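Local coordinates for protein lovastatin nonaketide synthase mokA (Monascus pilosus, PDB 6AD3) that carries out the iterative nine-step assembly of the polyketide precursor of lovastatin (monacolin K), this chain being its condensation domain, at residues A[166-171]-A[199-204]; A[186-191]-A[208-213]; A[332-337]-A[504-509]; A[443-446]-A[452-455]. The protein carries 1 engineered substitution. One frame throughout, in Å; residues are numbered along the deposited sequence.

In the fold
Interactions 1, 2 and 3 are buried, while interaction 4 lies at the surface. Interactions 1 and 2 share neighbouring strands 188-195 and 199-206, their centres about 17 Å apart, and Val-203 N probably bonds Val-191 O between them. Interaction 1 sets a helix on this sheet with an alanine and a leucine; interaction 2 packs a valine of the loop that matches the HHxxxDG motif beside the start of a strand, with salt bridges at its margins. Interaction 4 reaches the edge strand of the same sheet through a sulfur, a carbonyl and distant charges. Interaction 3, on the opposite side of the chain's centre from interaction 2, is a purely apolar helix pair.

Interaction 1: A[166-171]-A[199-204]; sequences AGAEEG and EHLFVV
Leu-201, on strand 199-206, reaches out from the sheet and lays one of its two methyls, CD2, against the first turns of helix 165-176, where Ala-168 receives it. Both side chains set out toward the other segment, at a slant to each other, and their CB atoms come within 4.1 Å, Ala-168 CB to Leu-201 CB. Leu-201 CG is anti to the backbone N (chi1 175°), and this carries CD2 to the carbonyl of Ala-168. CD2 therefore touches more than the alanine methyl. It lies 4.0 Å from Ala-168 CB and 3.7 Å from Ala-168 O, resting beside the peptide that leads on to Glu-169.

Alanine suits the helix position because its short methyl lets the backbones close up, with the CA atoms of Ala-168 and Leu-201 6.5 Å apart. Leucine suits the strand, since its branched end is long enough to reach past the alanine methyl to the backbone carbonyl. Around them, Phe-193 and Trp-195 of strand 188-195 pack on Ala-168, while Phe-105 and Tyr-172 pack on Leu-201. Glu-169 sets out away from the strand, and its OE2 forms a salt bridge with Arg-165 on the same helix; on the far face of the sheet Phe-202 meets Phe-220 edge-to-face.

Strand 157-161, helix 165-176 and strand 188-195 form a beta-alpha-beta crossover, and this contact extends the crossover helix over the next strand of the sheet. Its chemistry is dispersive and hydrophobic: the helix is held by close fit and exclusion of water, while the charge of Glu-169 is paired with Arg-165.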
loop_
_atom_site.group_PDB
_atom_site.type_symbol
_atom_site.label_atom_id
_atom_site.label_comp_id
_atom_site.label_asym_id
_atom_site.label_seq_id
_atom_site.Cartn_x
_atom_site.Cartn_y
_atom_site.Cartn_z
ATOM N N ALA A 166 5.019 -15.895 21.522
ATOM C CA ALA A 166 4.018 -14.984 22.080
ATOM C C ALA A 166 4.666 -13.673 22.549
ATOM O O ALA A 166 4.104 -12.585 22.337
ATOM C CB ALA A 166 3.265 -15.651 23.252
ATOM N N GLY A 167 5.865 -13.765 23.129
ATOM C CA GLY A 167 6.661 -12.568 23.428
ATOM C C GLY A 167 6.998 -11.719 22.197
ATOM O O GLY A 167 6.972 -10.484 22.255
ATOM N N ALA A 168 7.443 -12.376 21.134
ATOM C CA ALA A 168 7.727 -11.706 19.869
ATOM C C ALA A 168 6.479 -10.990 19.319
ATOM O O ALA A 168 6.558 -9.816 18.942
ATOM C CB ALA A 168 8.267 -12.679 18.855
ATOM N N GLU A 169 5.336 -11.674 19.327
ATOM C CA GLU A 169 4.103 -11.100 18.827
ATOM C C GLU A 169 3.685 -9.907 19.677
ATOM O O GLU A 169 3.248 -8.866 19.165
ATOM C CB GLU A 169 2.984 -12.149 18.756
ATOM C CG GLU A 169 3.160 -13.130 17.622
ATOM C CD GLU A 169 2.008 -14.140 17.515
ATOM O OE1 GLU A 169 0.862 -13.746 17.745
ATOM O OE2 GLU A 169 2.225 -15.264 17.032
ATOM N N GLU A 170 3.919 -9.993 20.969
ATOM C CA GLU A 170 3.611 -8.879 21.844
ATOM C C GLU A 170 4.464 -7.655 21.474
ATOM O O GLU A 170 3.961 -6.529 21.408
ATOM C CB GLU A 170 3.821 -9.297 23.313
ATOM C CG GLU A 170 3.599 -8.181 24.293
ATOM C CD GLU A 170 3.834 -8.615 25.738
ATOM O OE1 GLU A 170 4.632 -7.946 26.433
ATOM O OE2 GLU A 170 3.240 -9.627 26.160
ATOM N N GLY A 171 5.747 -7.884 21.231
ATOM C CA GLY A 171 6.637 -6.817 20.812
ATOM C C GLY A 171 6.154 -6.191 19.497
ATOM O O GLY A 171 6.232 -4.993 19.311
ATOM N N GLU A 199 14.945 -19.105 16.423
ATOM C CA GLU A 199 13.730 -18.490 15.921
ATOM C C GLU A 199 13.818 -16.958 15.959
ATOM O O GLU A 199 14.417 -16.362 16.893
ATOM C CB GLU A 199 12.476 -18.953 16.672
ATOM C CG GLU A 199 12.182 -20.439 16.566
ATOM C CD GLU A 199 11.663 -20.873 15.219
ATOM O OE1 GLU A 199 11.540 -20.050 14.268
ATOM O OE2 GLU A 199 11.426 -22.078 15.088
ATOM N N HIS A 200 13.148 -16.328 14.980
ATOM C CA HIS A 200 13.137 -14.879 14.842
ATOM C C HIS A 200 11.794 -14.365 14.414
ATOM O O HIS A 200 11.109 -15.011 13.629
ATOM C CB HIS A 200 14.129 -14.463 13.758
ATOM C CG HIS A 200 15.530 -14.831 14.076
ATOM N ND1 HIS A 200 16.360 -14.019 14.806
ATOM C CD2 HIS A 200 16.231 -15.958 13.816
ATOM C CE1 HIS A 200 17.511 -14.635 15.003
ATOM N NE2 HIS A 200 17.445 -15.829 14.439
ATOM N N LEU A 201 11.541 -13.107 14.778
ATOM C CA LEU A 201 10.577 -12.236 14.096
ATOM C C LEU A 201 11.256 -10.892 13.799
ATOM O O LEU A 201 11.604 -10.147 14.705
ATOM C CB LEU A 201 9.319 -12.053 14.953
ATOM C CG LEU A 201 8.280 -11.068 14.419
ATOM C CD1 LEU A 201 7.744 -11.566 13.100
ATOM C CD2 LEU A 201 7.174 -10.870 15.439
ATOM N N PHE A 202 11.609 -10.700 12.543
ATOM C CA PHE A 202 12.331 -9.512 12.119
ATOM C C PHE A 202 11.324 -8.501 11.620
ATOM O O PHE A 202 10.520 -8.812 10.745
ATOM C CB PHE A 202 13.290 -9.865 10.992
ATOM C CG PHE A 202 13.977 -8.677 10.394
ATOM C CD1 PHE A 202 14.581 -7.754 11.207
ATOM C CD2 PHE A 202 13.974 -8.471 9.040
ATOM C CE1 PHE A 202 15.177 -6.625 10.678
ATOM C CE2 PHE A 202 14.599 -7.360 8.491
ATOM C CZ PHE A 202 15.100 -6.384 9.328
ATOM N N VAL A 203 11.281 -7.344 12.269
ATOM C CA VAL A 203 10.262 -6.361 12.024
ATOM C C VAL A 203 10.902 -5.106 11.427
ATOM O O VAL A 203 11.842 -4.524 12.003
ATOM C CB VAL A 203 9.499 -5.986 13.332
ATOM C CG1 VAL A 203 8.361 -4.974 13.054
ATOM C CG2 VAL A 203 8.939 -7.228 14.015
ATOM N N VAL A 204 10.308 -4.649 10.326
ATOM C CA VAL A 204 10.528 -3.367 9.760
ATOM C C VAL A 204 9.270 -2.514 9.941
ATOM O O VAL A 204 8.194 -2.837 9.434
ATOM C CB VAL A 204 10.871 -3.464 8.250
ATOM C CG1 VAL A 204 10.959 -2.072 7.651
ATOM C CG2 VAL A 204 12.146 -4.246 8.024
#

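Interaction 2: A[186-191]-A[208-213]; sequences DTLRLV and RFVGDG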
loop_
_atom_site.group_PDB
_atom_site.type_symbol
_atom_site.label_atom_id
_atom_site.label_comp_id
_atom_site.label_asym_id
_atom_site.label_seq_id
_atom_site.Cartn_x
_atom_site.Cartn_y
_atom_site.Cartn_z
ATOM N N ASP A 186 13.152 10.321 14.054
ATOM C CA ASP A 186 12.764 9.006 14.566
ATOM C C ASP A 186 11.604 8.510 13.714
ATOM O O ASP A 186 10.495 9.048 13.806
ATOM C CB ASP A 186 12.301 9.154 16.044
ATOM C CG ASP A 186 11.763 7.885 16.607
ATOM O OD1 ASP A 186 12.430 6.862 16.426
ATOM O OD2 ASP A 186 10.640 7.875 17.157
ATOM N N THR A 187 11.932 7.681 12.721
ATOM C CA THR A 187 11.035 7.370 11.625
ATOM C C THR A 187 10.935 5.883 11.293
ATOM O O THR A 187 10.084 5.495 10.484
ATOM C CB THR A 187 11.459 8.094 10.336
ATOM O OG1 THR A 187 12.776 7.634 9.954
ATOM C CG2 THR A 187 11.479 9.594 10.557
ATOM N N LEU A 188 11.778 5.045 11.911
ATOM C CA LEU A 188 11.878 3.620 11.544
ATOM C C LEU A 188 12.075 2.795 12.818
ATOM O O LEU A 188 12.652 3.294 13.830
ATOM C CB LEU A 188 13.119 3.410 10.696
ATOM C CG LEU A 188 13.167 3.538 9.203
ATOM C CD1 LEU A 188 14.479 2.866 8.728
ATOM C CD2 LEU A 188 11.973 2.877 8.516
ATOM N N ARG A 189 11.600 1.561 12.800
ATOM C CA ARG A 189 12.056 0.564 13.769
ATOM C C ARG A 189 12.567 -0.641 13.022
ATOM O O ARG A 189 11.978 -1.044 12.029
ATOM C CB ARG A 189 10.918 0.134 14.712
ATOM C CG ARG A 189 10.121 1.294 15.299
ATOM C CD ARG A 189 10.706 1.755 16.599
ATOM N NE ARG A 189 9.974 2.909 17.141
ATOM C CZ ARG A 189 10.373 4.161 17.015
ATOM N NH1 ARG A 189 11.301 4.455 16.118
ATOM N NH2 ARG A 189 9.682 5.145 17.609
ATOM N N LEU A 190 13.764 -1.088 13.389
ATOM C CA LEU A 190 14.341 -2.301 12.812
ATOM C C LEU A 190 14.719 -3.237 13.940
ATOM O O LEU A 190 15.618 -2.907 14.700
ATOM C CB LEU A 190 15.588 -1.973 12.007
ATOM C CG LEU A 190 15.400 -1.012 10.836
ATOM C CD1 LEU A 190 16.719 -0.485 10.319
ATOM C CD2 LEU A 190 14.619 -1.665 9.717
ATOM N N VAL A 191 13.916 -4.290 14.132
ATOM C CA VAL A 191 13.973 -5.108 15.345
ATOM C C VAL A 191 13.994 -6.578 14.995
ATOM O O VAL A 191 13.113 -7.071 14.255
ATOM C CB VAL A 191 12.794 -4.821 16.282
ATOM C CG1 VAL A 191 12.913 -5.687 17.546
ATOM C CG2 VAL A 191 12.725 -3.353 16.602
ATOM N N ARG A 208 4.937 6.674 7.594
ATOM C CA ARG A 208 4.518 6.818 6.192
ATOM C C ARG A 208 5.548 7.546 5.339
ATOM O O ARG A 208 5.725 7.204 4.192
ATOM C CB ARG A 208 3.195 7.554 6.143
ATOM C CG ARG A 208 2.684 7.976 4.758
ATOM C CD ARG A 208 2.127 6.836 3.965
ATOM N NE ARG A 208 3.157 5.926 3.466
ATOM C CZ ARG A 208 2.908 4.778 2.855
ATOM N NH1 ARG A 208 1.672 4.370 2.683
ATOM N NH2 ARG A 208 3.898 4.015 2.413
ATOM N N PHE A 209 6.159 8.600 5.874
ATOM C CA PHE A 209 6.949 9.463 5.060
ATOM C C PHE A 209 8.252 8.813 4.524
ATOM O O PHE A 209 8.894 9.394 3.628
ATOM C CB PHE A 209 7.343 10.733 5.822
ATOM C CG PHE A 209 6.209 11.673 6.141
ATOM C CD1 PHE A 209 4.939 11.472 5.649
ATOM C CD2 PHE A 209 6.425 12.741 7.019
ATOM C CE1 PHE A 209 3.908 12.265 6.042
ATOM C CE2 PHE A 209 5.378 13.540 7.407
ATOM C CZ PHE A 209 4.133 13.339 6.873
ATOM N N VAL A 210 8.693 7.700 5.112
ATOM C CA VAL A 210 10.043 7.143 4.839
ATOM C C VAL A 210 10.054 5.781 4.176
ATOM O O VAL A 210 11.123 5.255 3.898
ATOM C CB VAL A 210 10.963 7.122 6.076
ATOM C CG1 VAL A 210 11.108 8.548 6.637
ATOM C CG2 VAL A 210 10.409 6.183 7.157
ATOM N N GLY A 211 8.878 5.210 3.940
ATOM C CA GLY A 211 8.820 3.880 3.378
ATOM C C GLY A 211 7.603 3.527 2.580
ATOM O O GLY A 211 6.708 4.354 2.366
ATOM N N ASP A 212 7.623 2.280 2.079
ATOM C CA ASP A 212 6.490 1.657 1.357
ATOM C C ASP A 212 6.895 0.226 1.028
ATOM O O ASP A 212 7.922 -0.231 1.491
ATOM C CB ASP A 212 6.063 2.452 0.064
ATOM C CG ASP A 212 7.138 2.505 -1.040
ATOM O OD1 ASP A 212 8.077 1.681 -1.086
ATOM O OD2 ASP A 212 6.996 3.378 -1.936
ATOM N N GLY A 213 5.990 -0.538 0.420
ATOM C CA GLY A 213 6.229 -1.986 0.250
ATOM C C GLY A 213 7.546 -2.272 -0.469
ATOM O O GLY A 213 8.264 -3.220 -0.123
#
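Thr-187 and Val-210 mark the closest backbone approach, their CA atoms 6.9 Å apart. Residues 186-191 run from a loop into strand 188-195, which pairs antiparallel with 199-206; Thr-187 still shares a backbone bond with His-207. Just beyond that pairing the chain leaves the sheet as 208-213, and it becomes fully extended at Gly-211 and Asp-212 before entering helix 213-227.

Val-210 carries the contact with both methyls. CG1 lies 3.7 Å from Thr-187 CB, and CG2 comes 3.4 Å from Thr-187 O. With chi1 at -58°, CG2 sits between its own backbone N and carbonyl carbon, which turns it to Leu-188 as well: Leu-188 CD2 is 3.9 Å from Val-210 CG2. One methyl of the beta-branched valine thus serves both Thr-187 and Leu-188, while the other is on Thr-187 alone.

Polar groups are settled at the margins. Arg-189 grips Asp-186 end-on, NH1 to OD1 at 2.7 Å and NH2 to OD2 at 2.9 Å, the latter nearly straight (174°) and using the syn lone pair; NH1 also bonds Leu-188 O. This probably helps to hold the chain at the start of the strand. Arg-208 NH2, in turn, spans the bend to Gly-211 O at 2.8 Å, while its NH1 makes a salt bridge with Glu-462.

Asp-212 caps helix 213-227 through Thr-215 N and forms a salt bridge with Arg-357. Residues 207-213 match the HHxxxDG motif of condensation domains, with arginine at the second histidine position in this chain; the bonds of Asp-212 are consistent with the structural role of the motif aspartate.

Interaction 3: A[332-337]-A[504-509]; sequences LAAYHV and ISILSM
Ala-334 of helix 327-343 is met by two side chains of helix 495-512. Its CB lies 3.6 Å from Leu-507 CD2 and 4.1 Å from Ile-506 CG2, so the small methyl enters between two larger neighbours. One turn on, Val-337 CG1 touches Ile-506 CD1 at 3.8 Å, the two branched chains crossing at a slant. Ile-506 thus serves both residues, CG2 for the alanine and CD1 for the valine, with a chi1 of -134° that departs from the staggered positions.

Alanine allows the CA atoms of Ala-334 and Leu-507 to come within 6.5 Å, although the helix axes pass 9.8 Å apart, at 123° between their directions. Leucine and isoleucine supply the reach from the other side.

Farther out, Tyr-503 also packs on Ala-334, Tyr-331 on Leu-507 and Phe-510 on Val-337. On another face of helix 327-343, His-336 stacks on Phe-377 and hydrogen-bonds His-389, so this face of the helix is engaged by other residues. Methyl-to-methyl contact of this kind has little directionality: it depends on the fit of side-chain shapes and their removal from water.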
loop_
_atom_site.group_PDB
_atom_site.type_symbol
_atom_site.label_atom_id
_atom_site.label_comp_id
_atom_site.label_asym_id
_atom_site.label_seq_id
_atom_site.Cartn_x
_atom_site.Cartn_y
_atom_site.Cartn_z
ATOM N N LEU A 332 -8.050 -8.082 -10.971
ATOM C CA LEU A 332 -8.659 -6.745 -10.934
ATOM C C LEU A 332 -10.035 -6.789 -11.604
ATOM O O LEU A 332 -11.015 -6.292 -11.074
ATOM C CB LEU A 332 -7.759 -5.752 -11.654
ATOM C CG LEU A 332 -8.419 -4.377 -11.889
ATOM C CD1 LEU A 332 -8.779 -3.695 -10.585
ATOM C CD2 LEU A 332 -7.496 -3.501 -12.699
ATOM N N ALA A 333 -10.104 -7.450 -12.751
ATOM C CA ALA A 333 -11.352 -7.575 -13.450
ATOM C C ALA A 333 -12.403 -8.299 -12.620
ATOM O O ALA A 333 -13.544 -7.895 -12.604
ATOM C CB ALA A 333 -11.147 -8.271 -14.820
ATOM N N ALA A 334 -12.009 -9.378 -11.945
ATOM C CA ALA A 334 -12.902 -10.134 -11.138
ATOM C C ALA A 334 -13.358 -9.320 -9.898
ATOM O O ALA A 334 -14.516 -9.379 -9.483
ATOM C CB ALA A 334 -12.238 -11.446 -10.737
ATOM N N TYR A 335 -12.452 -8.525 -9.350
ATOM C CA TYR A 335 -12.769 -7.644 -8.229
ATOM C C TYR A 335 -13.809 -6.620 -8.651
ATOM O O TYR A 335 -14.803 -6.405 -7.944
ATOM C CB TYR A 335 -11.489 -6.965 -7.753
ATOM C CG TYR A 335 -11.638 -5.959 -6.654
ATOM C CD1 TYR A 335 -12.114 -6.327 -5.427
ATOM C CD2 TYR A 335 -10.965 -4.762 -6.737
ATOM C CE1 TYR A 335 -12.064 -5.442 -4.351
ATOM C CE2 TYR A 335 -10.909 -3.878 -5.669
ATOM C CZ TYR A 335 -11.486 -4.217 -4.494
ATOM O OH TYR A 335 -11.413 -3.329 -3.415
ATOM N N HIS A 336 -13.602 -6.011 -9.821
ATOM C CA HIS A 336 -14.565 -5.072 -10.355
ATOM C C HIS A 336 -15.932 -5.721 -10.521
ATOM O O HIS A 336 -16.955 -5.135 -10.133
ATOM C CB HIS A 336 -14.090 -4.519 -11.695
ATOM C CG HIS A 336 -15.153 -3.797 -12.443
ATOM N ND1 HIS A 336 -15.874 -4.392 -13.462
ATOM C CD2 HIS A 336 -15.758 -2.615 -12.191
ATOM C CE1 HIS A 336 -16.846 -3.581 -13.838
ATOM N NE2 HIS A 336 -16.805 -2.497 -13.081
ATOM N N VAL A 337 -15.967 -6.929 -11.111
ATOM C CA VAL A 337 -17.254 -7.615 -11.310
ATOM C C VAL A 337 -17.988 -7.895 -10.001
ATOM O O VAL A 337 -19.168 -7.623 -9.882
ATOM C CB VAL A 337 -17.073 -8.933 -12.066
ATOM C CG1 VAL A 337 -18.369 -9.728 -12.087
ATOM C CG2 VAL A 337 -16.567 -8.648 -13.481
ATOM N N ILE A 504 -13.306 -15.372 -3.951
ATOM C CA ILE A 504 -12.660 -16.633 -4.293
ATOM C C ILE A 504 -13.578 -17.481 -5.176
ATOM O O ILE A 504 -13.148 -18.062 -6.217
ATOM C CB ILE A 504 -12.235 -17.403 -3.029
ATOM C CG1 ILE A 504 -11.054 -16.667 -2.381
ATOM C CG2 ILE A 504 -11.851 -18.846 -3.360
ATOM C CD1 ILE A 504 -10.728 -17.149 -0.988
ATOM N N SER A 505 -14.854 -17.510 -4.820
ATOM C CA SER A 505 -15.850 -18.188 -5.672
ATOM C C SER A 505 -15.884 -17.651 -7.100
ATOM O O SER A 505 -15.918 -18.422 -8.089
ATOM C CB SER A 505 -17.247 -18.150 -5.011
ATOM O OG SER A 505 -17.254 -18.943 -3.818
ATOM N N ILE A 506 -15.861 -16.345 -7.240
ATOM C CA ILE A 506 -15.965 -15.728 -8.549
ATOM C C ILE A 506 -14.691 -15.951 -9.367
ATOM O O ILE A 506 -14.765 -16.190 -10.570
ATOM C CB ILE A 506 -16.381 -14.207 -8.446
ATOM C CG1 ILE A 506 -17.489 -13.901 -9.452
ATOM C CG2 ILE A 506 -15.212 -13.281 -8.626
ATOM C CD1 ILE A 506 -17.897 -12.429 -9.528
ATOM N N LEU A 507 -13.527 -15.972 -8.705
ATOM C CA LEU A 507 -12.268 -16.305 -9.368
ATOM C C LEU A 507 -12.279 -17.740 -9.829
ATOM O O LEU A 507 -11.886 -18.043 -10.943
ATOM C CB LEU A 507 -11.082 -16.158 -8.409
ATOM C CG LEU A 507 -10.703 -14.723 -8.017
ATOM C CD1 LEU A 507 -9.695 -14.786 -6.866
ATOM C CD2 LEU A 507 -10.125 -13.950 -9.186
ATOM N N SER A 508 -12.812 -18.618 -8.997
ATOM C CA SER A 508 -12.839 -20.014 -9.355
ATOM C C SER A 508 -13.777 -20.222 -10.567
ATOM O O SER A 508 -13.460 -20.970 -11.509
ATOM C CB SER A 508 -13.303 -20.851 -8.162
ATOM O OG SER A 508 -13.358 -22.224 -8.559
ATOM N N MET A 509 -14.922 -19.546 -10.561
ATOM C CA MET A 509 -15.904 -19.761 -11.620
ATOM C C MET A 509 -15.407 -19.201 -12.958
ATOM O O MET A 509 -15.469 -19.875 -13.993
ATOM C CB MET A 509 -17.244 -19.141 -11.206
ATOM C CG MET A 509 -18.310 -19.142 -12.250
ATOM S SD MET A 509 -19.843 -18.315 -11.678
ATOM C CE MET A 509 -19.317 -16.592 -11.665
#

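Interaction 4: A[443-446]-A[452-455]; sequences QAES and AKMT
The carbonyl oxygen of Ala-444 is approached by two atoms of Met-454: SD and CE each lie 3.2 Å from Ala-444 O. The oxygen lies roughly on the continuation of the CG-SD bond, with a CG-SD...O angle near 158°, a geometry in which the electron-poor end of the sulfur could attract it. The methyl, polarised by the same sulfur, may add a weak attraction; neither contact is a classical hydrogen bond.

Met-454 gets there by stretching out. Its CG stands anti to the carbonyl carbon (chi1 -41°) and the chain is extended beyond it, so that SD also passes 4.1 Å from Ala-444 CB. A methionine suits this position because it is long, unbranched and readily polarised; the alanine, being small, leaves its own carbonyl accessible.

A short 3-10 turn presents that carbonyl. Its backbone bond runs from Ser-446 N to Gln-443 O at 3.0 Å, and Ser-446 OG adds a weak bond to the same oxygen. Asp-475 OD2 accepts the N-H of Ala-444, a further tie on the turn, while Met-104 packs on Met-454.

Beside this contact, Glu-445 and Lys-453 lie side by side and point the same way. Glu-445 OE1 is 4.1 Å from Lys-453 CE but 4.8 Å from NZ, too far for a salt bridge.

Strand 453-460 joins the edge of the N-terminal lobe's sheet after strand 435-440 of the other sheet, consistent with the latch crossover of condensation domains. This surface contact rests on weak attraction to polarisable sulfur, with opposite charges near but not touching, probably less rigid than buried methyl packing.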
loop_
_atom_site.group_PDB
_atom_site.type_symbol
_atom_site.label_atom_id
_atom_site.label_comp_id
_atom_site.label_asym_id
_atom_site.label_seq_id
_atom_site.Cartn_x
_atom_site.Cartn_y
_atom_site.Cartn_z
ATOM N N GLN A 443 9.286 -11.913 -4.778
ATOM C CA GLN A 443 9.640 -13.082 -3.997
ATOM C C GLN A 443 10.182 -12.659 -2.658
ATOM O O GLN A 443 11.298 -12.127 -2.573
ATOM C CB GLN A 443 10.670 -13.951 -4.739
ATOM C CG GLN A 443 10.068 -14.978 -5.684
ATOM C CD GLN A 443 11.125 -15.584 -6.589
ATOM O OE1 GLN A 443 11.780 -16.571 -6.221
ATOM N NE2 GLN A 443 11.422 -14.899 -7.691
ATOM N N ALA A 444 9.387 -12.923 -1.608
ATOM C CA ALA A 444 9.779 -12.681 -0.207
ATOM C C ALA A 444 11.187 -13.217 0.105
ATOM O O ALA A 444 11.962 -12.571 0.772
ATOM C CB ALA A 444 8.757 -13.316 0.750
ATOM N N GLU A 445 11.531 -14.359 -0.474
ATOM C CA GLU A 445 12.731 -15.095 -0.097
ATOM C C GLU A 445 14.009 -14.419 -0.669
ATOM O O GLU A 445 15.154 -14.694 -0.221
ATOM C CB GLU A 445 12.585 -16.561 -0.596
ATOM C CG GLU A 445 13.893 -17.367 -0.656
ATOM C CD GLU A 445 13.709 -18.788 -1.182
ATOM O OE1 GLU A 445 14.446 -19.692 -0.724
ATOM O OE2 GLU A 445 12.838 -19.008 -2.054
ATOM N N SER A 446 13.830 -13.501 -1.628
ATOM C CA SER A 446 14.983 -12.758 -2.167
ATOM C C SER A 446 15.700 -11.967 -1.062
ATOM O O SER A 446 16.892 -11.729 -1.149
ATOM C CB SER A 446 14.525 -11.822 -3.264
ATOM O OG SER A 446 14.009 -12.597 -4.311
ATOM N N ALA A 452 18.677 -18.025 8.033
ATOM C CA ALA A 452 17.295 -18.035 8.427
ATOM C C ALA A 452 16.420 -18.070 7.173
ATOM O O ALA A 452 16.599 -17.270 6.273
ATOM C CB ALA A 452 16.986 -16.823 9.264
ATOM N N LYS A 453 15.383 -18.892 7.214
ATOM C CA LYS A 453 14.405 -18.937 6.150
ATOM C C LYS A 453 13.090 -18.370 6.649
ATOM O O LYS A 453 12.588 -18.767 7.691
ATOM C CB LYS A 453 14.201 -20.377 5.689
ATOM C CG LYS A 453 15.439 -20.995 5.035
ATOM C CD LYS A 453 15.056 -21.974 3.929
ATOM C CE LYS A 453 15.722 -21.622 2.609
ATOM N NZ LYS A 453 16.799 -22.590 2.273
ATOM N N MET A 454 12.458 -17.560 5.821
ATOM C CA MET A 454 11.174 -16.997 6.163
ATOM C C MET A 454 10.067 -17.974 6.076
ATOM O O MET A 454 10.022 -18.802 5.178
ATOM C CB MET A 454 10.837 -15.820 5.267
ATOM C CG MET A 454 11.980 -14.958 5.019
ATOM S SD MET A 454 11.588 -13.927 3.632
ATOM C CE MET A 454 12.745 -12.605 3.913
ATOM N N THR A 455 9.138 -17.874 6.995
ATOM C CA THR A 455 8.035 -18.806 7.023
ATOM C C THR A 455 6.673 -18.111 6.871
ATOM O O THR A 455 5.687 -18.744 6.549
ATOM C CB THR A 455 8.057 -19.610 8.332
ATOM O OG1 THR A 455 7.953 -18.713 9.437
ATOM C CG2 THR A 455 9.355 -20.417 8.458
#